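Local coordinates for DUF4848 domain-containing protein (Bacteroides thetaiotaomicron, PDB 4LB8), which is of unknown function but belongs to the DUF4848 family and is probably a secreted or membrane-tethered lipoprotein, at residues His96-Gly99 against Asp100-Phe104; Glu132-Gly136 against Asp137-Val141; Gln199-Val203 against Phe204-Arg208. One frame throughout, in Å; residues are numbered along the deposited sequence.

Interaction 1 of 3, residues His96-Gly99 against Asp100-Phe104; sequences HKYG and DVFMF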
loop_
_atom_site.group_PDB
_atom_site.type_symbol
_atom_site.label_atom_id
_atom_site.label_comp_id
_atom_site.label_asym_id
_atom_site.label_seq_id
_atom_site.Cartn_x
_atom_site.Cartn_y
_atom_site.Cartn_z
ATOM N N HIS A 96 -12.179 -27.649 0.208
ATOM C CA HIS A 96 -12.224 -28.919 0.930
ATOM C C HIS A 96 -11.213 -29.929 0.341
ATOM O O HIS A 96 -10.498 -30.591 1.100
ATOM C CB HIS A 96 -13.649 -29.511 0.920
ATOM C CG HIS A 96 -13.729 -30.872 1.560
ATOM N ND1 HIS A 96 -13.829 -31.023 2.941
ATOM C CD2 HIS A 96 -13.650 -32.105 0.997
ATOM C CE1 HIS A 96 -13.825 -32.331 3.166
ATOM N NE2 HIS A 96 -13.714 -33.025 2.030
ATOM N N LYS A 97 -11.150 -30.022 -1.005
ATOM C CA LYS A 97 -10.279 -30.915 -1.763
ATOM C C LYS A 97 -8.781 -30.638 -1.513
ATOM O O LYS A 97 -8.038 -31.590 -1.266
ATOM C CB LYS A 97 -10.594 -30.819 -3.275
ATOM C CG LYS A 97 -9.781 -31.784 -4.147
ATOM C CD LYS A 97 -10.154 -31.731 -5.624
ATOM C CE LYS A 97 -9.346 -32.720 -6.445
ATOM N NZ LYS A 97 -9.682 -32.671 -7.898
ATOM N N TYR A 98 -8.347 -29.357 -1.579
ATOM C CA TYR A 98 -6.941 -28.937 -1.480
ATOM C C TYR A 98 -6.504 -28.315 -0.135
ATOM O O TYR A 98 -5.307 -28.203 0.096
ATOM C CB TYR A 98 -6.642 -27.916 -2.605
ATOM C CG TYR A 98 -6.728 -28.526 -3.986
ATOM C CD1 TYR A 98 -5.726 -29.366 -4.463
ATOM C CD2 TYR A 98 -7.832 -28.294 -4.806
ATOM C CE1 TYR A 98 -5.827 -29.979 -5.714
ATOM C CE2 TYR A 98 -7.943 -28.899 -6.061
ATOM C CZ TYR A 98 -6.937 -29.743 -6.510
ATOM O OH TYR A 98 -7.012 -30.319 -7.754
ATOM N N GLY A 99 -7.456 -27.915 0.709
ATOM C CA GLY A 99 -7.236 -27.226 1.980
ATOM C C GLY A 99 -6.493 -27.929 3.094
ATOM O O GLY A 99 -6.290 -27.324 4.148
ATOM N N ASP A 100 -6.063 -29.182 2.876
ATOM C CA ASP A 100 -5.288 -29.953 3.840
ATOM C C ASP A 100 -3.797 -29.966 3.448
ATOM O O ASP A 100 -2.961 -29.520 4.253
ATOM C CB ASP A 100 -5.867 -31.358 3.989
ATOM C CG ASP A 100 -7.129 -31.308 4.824
ATOM O OD1 ASP A 100 -8.175 -30.839 4.299
ATOM O OD2 ASP A 100 -7.048 -31.606 6.032
ATOM N N VAL A 101 -3.465 -30.421 2.208
ATOM C CA VAL A 101 -2.088 -30.392 1.684
ATOM C C VAL A 101 -1.662 -28.905 1.551
ATOM O O VAL A 101 -0.544 -28.528 1.937
ATOM C CB VAL A 101 -1.959 -31.148 0.332
ATOM C CG1 VAL A 101 -0.523 -31.156 -0.159
ATOM C CG2 VAL A 101 -2.478 -32.574 0.443
ATOM N N PHE A 102 -2.596 -28.058 1.044
ATOM C CA PHE A 102 -2.364 -26.640 0.836
ATOM C C PHE A 102 -3.108 -25.788 1.830
ATOM O O PHE A 102 -3.955 -26.248 2.575
ATOM C CB PHE A 102 -2.687 -26.216 -0.608
ATOM C CG PHE A 102 -1.825 -26.916 -1.623
ATOM C CD1 PHE A 102 -0.458 -27.079 -1.408
ATOM C CD2 PHE A 102 -2.379 -27.423 -2.796
ATOM C CE1 PHE A 102 0.348 -27.721 -2.362
ATOM C CE2 PHE A 102 -1.582 -28.082 -3.740
ATOM C CZ PHE A 102 -0.220 -28.212 -3.523
HETATM N N MSE A 103 -2.782 -24.520 1.804
HETATM C CA MSE A 103 -3.179 -23.462 2.720
HETATM C C MSE A 103 -3.818 -22.316 1.929
HETATM O O MSE A 103 -3.343 -21.973 0.849
HETATM C CB MSE A 103 -1.834 -23.063 3.336
HETATM C CG MSE A 103 -1.834 -21.984 4.307
HETATM SE SE MSE A 103 0.010 -21.761 4.829
HETATM C CE MSE A 103 0.778 -20.856 3.376
ATOM N N PHE A 104 -4.897 -21.731 2.447
ATOM C CA PHE A 104 -5.587 -20.624 1.770
ATOM C C PHE A 104 -5.318 -19.311 2.503
ATOM O O PHE A 104 -4.877 -19.338 3.660
ATOM C CB PHE A 104 -7.101 -20.916 1.602
ATOM C CG PHE A 104 -7.344 -21.936 0.505
ATOM C CD1 PHE A 104 -7.388 -21.545 -0.834
ATOM C CD2 PHE A 104 -7.384 -23.301 0.795
ATOM C CE1 PHE A 104 -7.546 -22.492 -1.851
ATOM C CE2 PHE A 104 -7.508 -24.253 -0.231
ATOM C CZ PHE A 104 -7.598 -23.841 -1.545
HETATM O O HOH W 1 -6.229 -31.456 0.761
#
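Tyr98, Gly99 and Asp100 carry the turn by which the chain leaves helix 84-98. The bond from Phe102 N to Tyr98 O (2.9 Å) keeps the one-to-five spacing of an alpha helix just where that helix ends. CG of Phe102 lies anti to its carbonyl carbon (chi1 -62°), which sets the ring beside the very N that bonds Tyr98 O and brings its CD2 to 4.2 Å from CD1 of the tyrosine ring. Tyr98 CB also meets CZ of Phe104, at 4.3 Å. Phe104 comes back round the turn and presents the edge of its ring to Gly99: its CE2 is 3.7 Å from Gly99 CA, with Gly99 N close to the ring plane. Asp100 folds its carboxylate back along the chain, OD1 lying 3.6 Å from Gly99 C. A water accepts from Asp100 N (3.1 Å) and donates to Lys97 O (2.7 Å), linking the last helical turn to the loop. The phenol of Tyr98 is held by Glu73, which also pairs with Lys97, and Ala70 of helix 63-80 touches the tyrosine. Two acceptors, Gly99 O and Phe102 O, approach to 3.0 Å without bonding each other. Asp100 O accepts a hydrogen bond from Arg117 NE, and NH2 of the same arginine bonds those two oxygens weakly; its positive charge probably offsets the repulsion of the gathered carbonyls.

Interaction 2 of 3, residues Glu132-Gly136 against Asp137-Val141; sequences EFMIG and DSLVV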
loop_
_atom_site.group_PDB
_atom_site.type_symbol
_atom_site.label_atom_id
_atom_site.label_comp_id
_atom_site.label_asym_id
_atom_site.label_seq_id
_atom_site.Cartn_x
_atom_site.Cartn_y
_atom_site.Cartn_z
ATOM N N GLU A 132 6.721 -35.071 2.968
ATOM C CA GLU A 132 7.853 -35.919 3.299
ATOM C C GLU A 132 8.687 -36.349 2.113
ATOM O O GLU A 132 8.178 -36.561 0.995
ATOM C CB GLU A 132 7.365 -37.198 3.985
ATOM C CG GLU A 132 6.776 -36.969 5.357
ATOM C CD GLU A 132 5.979 -38.128 5.911
ATOM O OE1 GLU A 132 5.703 -39.095 5.161
ATOM O OE2 GLU A 132 5.589 -38.043 7.096
ATOM N N PHE A 133 9.978 -36.572 2.409
ATOM C CA PHE A 133 10.988 -37.182 1.538
ATOM C C PHE A 133 12.024 -37.803 2.463
ATOM O O PHE A 133 12.010 -37.530 3.676
ATOM C CB PHE A 133 11.599 -36.238 0.488
ATOM C CG PHE A 133 12.451 -35.126 1.031
ATOM C CD1 PHE A 133 11.878 -33.915 1.422
ATOM C CD2 PHE A 133 13.830 -35.277 1.149
ATOM C CE1 PHE A 133 12.668 -32.885 1.950
ATOM C CE2 PHE A 133 14.621 -34.248 1.674
ATOM C CZ PHE A 133 14.033 -33.060 2.075
HETATM N N MSE A 134 12.900 -38.658 1.900
HETATM C CA MSE A 134 13.900 -39.348 2.693
HETATM C C MSE A 134 15.317 -39.158 2.193
HETATM O O MSE A 134 15.543 -39.094 0.976
HETATM C CB MSE A 134 13.584 -40.844 2.747
HETATM C CG MSE A 134 12.386 -41.173 3.623
HETATM SE SE MSE A 134 12.193 -43.072 3.830
HETATM C CE MSE A 134 13.574 -43.373 5.176
ATOM N N ILE A 135 16.277 -39.084 3.160
ATOM C CA ILE A 135 17.738 -39.058 2.931
ATOM C C ILE A 135 18.254 -40.363 3.535
ATOM O O ILE A 135 18.343 -40.477 4.771
ATOM C CB ILE A 135 18.486 -37.792 3.483
ATOM C CG1 ILE A 135 17.840 -36.436 3.061
ATOM C CG2 ILE A 135 19.995 -37.850 3.156
ATOM C CD1 ILE A 135 17.500 -36.286 1.662
ATOM N N GLY A 136 18.497 -41.352 2.675
ATOM C CA GLY A 136 18.889 -42.694 3.090
ATOM C C GLY A 136 17.813 -43.281 3.987
ATOM O O GLY A 136 16.649 -43.351 3.587
ATOM N N ASP A 137 18.167 -43.609 5.244
ATOM C CA ASP A 137 17.196 -44.167 6.189
ATOM C C ASP A 137 16.527 -43.075 7.040
ATOM O O ASP A 137 15.690 -43.396 7.899
ATOM C CB ASP A 137 17.840 -45.241 7.061
ATOM C CG ASP A 137 17.976 -46.581 6.350
ATOM O OD1 ASP A 137 17.097 -46.906 5.517
ATOM O OD2 ASP A 137 18.951 -47.314 6.642
ATOM N N SER A 138 16.834 -41.788 6.744
ATOM C CA SER A 138 16.281 -40.660 7.490
ATOM C C SER A 138 15.106 -40.061 6.777
ATOM O O SER A 138 15.150 -39.831 5.573
ATOM C CB SER A 138 17.341 -39.589 7.753
ATOM O OG SER A 138 18.473 -40.113 8.429
ATOM N N LEU A 139 14.042 -39.813 7.533
ATOM C CA LEU A 139 12.820 -39.210 7.023
ATOM C C LEU A 139 12.807 -37.745 7.354
ATOM O O LEU A 139 12.968 -37.357 8.512
ATOM C CB LEU A 139 11.573 -39.899 7.606
ATOM C CG LEU A 139 10.232 -39.203 7.360
ATOM C CD1 LEU A 139 9.573 -39.730 6.107
ATOM C CD2 LEU A 139 9.334 -39.299 8.597
ATOM N N VAL A 140 12.582 -36.933 6.325
ATOM C CA VAL A 140 12.470 -35.505 6.459
ATOM C C VAL A 140 10.996 -35.127 6.300
ATOM O O VAL A 140 10.443 -35.309 5.215
ATOM C CB VAL A 140 13.373 -34.752 5.452
ATOM C CG1 VAL A 140 13.282 -33.242 5.668
ATOM C CG2 VAL A 140 14.823 -35.231 5.528
ATOM N N VAL A 141 10.360 -34.656 7.391
ATOM C CA VAL A 141 9.011 -34.072 7.403
ATOM C C VAL A 141 9.293 -32.583 7.249
ATOM O O VAL A 141 9.698 -31.928 8.220
ATOM C CB VAL A 141 8.135 -34.405 8.643
ATOM C CG1 VAL A 141 6.789 -33.695 8.534
ATOM C CG2 VAL A 141 7.945 -35.901 8.813
#
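Phe133 and Val140 pair through two backbone bonds, Val140 N to Phe133 O at 2.8 Å and Phe133 N to Val140 O at 3.1 Å. Nearer the turn, Ile135 N gives to Ser138 O (2.8 Å), while Ser138 N returns to Ile135 O from a position 44° out of the carbonyl plane. Gly136 takes a positive phi in that reversal, and its carbonyl accepts from Lys29. Packing follows on both sides of the strands. On the side of Phe133, Val140 CB stands over one face of the phenyl ring, 4.0 Å from its centroid, a CH-pi contact. The ring gets there because CG lies between the backbone N and the carbonyl carbon (chi1 67°), which turns it alongside the valine; Val140 CG2 also meets Ile135 CG1. On the other side, CG of Met134, a selenomethionine, lies 4.0 Å from CD1 of Leu139, and the methyl CE of Met134 bends back (chi3 79°) to 3.4 Å from Asp137 O. Glu132 runs extended beside Val141, pointing the same way, with OE2 3.6 Å from Val141 CG2, and its CD meets Leu139 CD1 at 3.9 Å. An alanine here would lose the chain that lies against Val141 CG2 and Leu139 CD1, and would probably leave both methyl groups without that cover. Strand 27-30 continues the sheet beyond Met134. The whole is a beta hairpin with a two-residue type II' turn, Gly136-Asp137, its strand 138-141 outermost in a mixed four-stranded sheet.

Interaction 3 of 3, residues Gln199-Val203 against Phe204-Arg208; sequences QKKGV and FGWSR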
loop_
_atom_site.group_PDB
_atom_site.type_symbol
_atom_site.label_atom_id
_atom_site.label_comp_id
_atom_site.label_asym_id
_atom_site.label_seq_id
_atom_site.Cartn_x
_atom_site.Cartn_y
_atom_site.Cartn_z
ATOM N N GLN A 199 2.465 16.038 0.316
ATOM C CA GLN A 199 3.769 16.008 0.949
ATOM C C GLN A 199 4.822 15.449 -0.004
ATOM O O GLN A 199 4.487 14.722 -0.940
ATOM C CB GLN A 199 3.722 15.176 2.236
ATOM C CG GLN A 199 2.862 15.775 3.344
ATOM C CD GLN A 199 3.065 15.042 4.646
ATOM O OE1 GLN A 199 2.852 13.833 4.748
ATOM N NE2 GLN A 199 3.522 15.747 5.664
ATOM N N LYS A 200 6.087 15.827 0.226
ATOM C CA LYS A 200 7.272 15.365 -0.494
ATOM C C LYS A 200 8.244 14.801 0.531
ATOM O O LYS A 200 8.338 15.337 1.644
ATOM C CB LYS A 200 7.935 16.482 -1.355
ATOM C CG LYS A 200 8.142 17.824 -0.637
ATOM C CD LYS A 200 9.542 18.035 -0.084
ATOM C CE LYS A 200 9.520 18.814 1.211
ATOM N NZ LYS A 200 10.553 18.313 2.167
ATOM N N LYS A 201 8.961 13.730 0.167
ATOM C CA LYS A 201 9.936 13.107 1.045
ATOM C C LYS A 201 11.287 13.805 0.855
ATOM O O LYS A 201 11.796 13.875 -0.261
ATOM C CB LYS A 201 10.027 11.596 0.744
ATOM C CG LYS A 201 10.436 10.690 1.904
ATOM C CD LYS A 201 10.698 9.263 1.391
ATOM C CE LYS A 201 11.231 8.289 2.433
ATOM N NZ LYS A 201 10.160 7.723 3.311
ATOM N N GLY A 202 11.808 14.370 1.943
ATOM C CA GLY A 202 13.101 15.045 2.011
ATOM C C GLY A 202 14.113 14.193 2.758
ATOM O O GLY A 202 13.863 13.012 3.013
ATOM N N VAL A 203 15.250 14.785 3.138
ATOM C CA VAL A 203 16.326 14.085 3.857
ATOM C C VAL A 203 15.934 13.701 5.280
ATOM O O VAL A 203 16.502 12.755 5.837
ATOM C CB VAL A 203 17.654 14.887 3.899
ATOM C CG1 VAL A 203 18.705 14.238 3.007
ATOM C CG2 VAL A 203 17.455 16.361 3.542
ATOM N N PHE A 204 14.994 14.449 5.875
ATOM C CA PHE A 204 14.573 14.272 7.257
ATOM C C PHE A 204 13.200 13.640 7.379
ATOM O O PHE A 204 12.790 13.304 8.487
ATOM C CB PHE A 204 14.602 15.634 7.976
ATOM C CG PHE A 204 15.993 16.226 7.999
ATOM C CD1 PHE A 204 17.010 15.626 8.736
ATOM C CD2 PHE A 204 16.306 17.334 7.223
ATOM C CE1 PHE A 204 18.312 16.136 8.706
ATOM C CE2 PHE A 204 17.605 17.848 7.201
ATOM C CZ PHE A 204 18.599 17.245 7.941
ATOM N N GLY A 205 12.507 13.494 6.255
ATOM C CA GLY A 205 11.181 12.910 6.197
ATOM C C GLY A 205 10.193 13.698 5.373
ATOM O O GLY A 205 10.581 14.556 4.578
ATOM N N TRP A 206 8.898 13.403 5.570
ATOM C CA TRP A 206 7.786 14.039 4.867
ATOM C C TRP A 206 7.451 15.402 5.453
ATOM O O TRP A 206 7.353 15.582 6.668
ATOM C CB TRP A 206 6.550 13.138 4.876
ATOM C CG TRP A 206 6.794 11.824 4.207
ATOM C CD1 TRP A 206 7.226 10.672 4.794
ATOM C CD2 TRP A 206 6.584 11.517 2.825
ATOM N NE1 TRP A 206 7.319 9.665 3.856
ATOM C CE2 TRP A 206 6.929 10.156 2.638
ATOM C CE3 TRP A 206 6.140 12.259 1.720
ATOM C CZ2 TRP A 206 6.877 9.530 1.384
ATOM C CZ3 TRP A 206 6.062 11.631 0.482
ATOM C CH2 TRP A 206 6.429 10.283 0.323
ATOM N N SER A 207 7.258 16.352 4.556
ATOM C CA SER A 207 6.969 17.745 4.813
ATOM C C SER A 207 6.036 18.232 3.716
ATOM O O SER A 207 6.032 17.660 2.635
ATOM C CB SER A 207 8.282 18.515 4.824
ATOM O OG SER A 207 8.127 19.918 4.838
ATOM N N ARG A 208 5.228 19.257 3.984
ATOM C CA ARG A 208 4.290 19.801 3.002
ATOM C C ARG A 208 4.996 20.600 1.890
ATOM O O ARG A 208 6.023 21.245 2.128
ATOM C CB ARG A 208 3.243 20.684 3.701
ATOM C CG ARG A 208 1.990 19.912 4.016
ATOM C CD ARG A 208 1.123 20.610 5.012
ATOM N NE ARG A 208 0.368 19.632 5.799
ATOM C CZ ARG A 208 0.224 19.679 7.119
ATOM N NH1 ARG A 208 0.802 20.642 7.825
ATOM N NH2 ARG A 208 -0.481 18.753 7.746
#
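Lys200 and Ser207 hold the two strands by a pair of backbone hydrogen bonds, the shorter from Lys200 N to Ser207 O (3.0 Å) and the longer from Ser207 N to Lys200 O (3.3 Å). Toward the loop a third bond joins Gly202 N to Gly205 O (2.9 Å), its donor 46° out of the carbonyl plane; Gly205, at phi 133°, has backbone angles that would jam a side chain against the preceding carbonyl. The chief side-chain contact is CH-pi: Lys201 CB lies 3.7 Å from the centroid of the six-membered ring of Trp206, almost on its normal. With CG anti to the backbone N (chi1 -152°), the aliphatic lysine chain covers that same face, CG coming within 3.6 Å of Trp206 CE2. Gln199 O meets the indole at its edge, and the Gln199 side chain crosses that of Trp206 at about a right angle, OE1 3.8 Å from Trp206 CB. Among other contacts, the bent Lys200 curls back until NZ is 3.5 Å from Ser207 CB, and Val203 CG2 packs beside Phe204 CE2 at 4.0 Å. Gln199 OE1 bonds Lys180, which also makes a cation-pi contact with Trp206. Across the dimer interface the hairpin thus offers varied chemistry to the second subunit: Phe204 stacks on its Phe87, Arg208 bonds its Asp71 and Pro114, and Gln199 NE2 bonds its Asp111.

How the interactions relate
The three contacts follow one another in the chain, each within a continuous stretch, and none touches another. Interactions 1 and 2 lie on the same side of the chain's centre, their centres 23 Å apart and their nearest atoms about 9 Å apart. Interaction 3 is remote from both within one subunit: its centre is 46 Å from that of interaction 1 and 54 Å from that of interaction 2. The dimer relates them differently. Arg208 of interaction 3 in one subunit meets Met67, Pro114 and Tyr115 of the other, residues that in their own chain pack round interaction 1. No active site or ligand is known to connect the three.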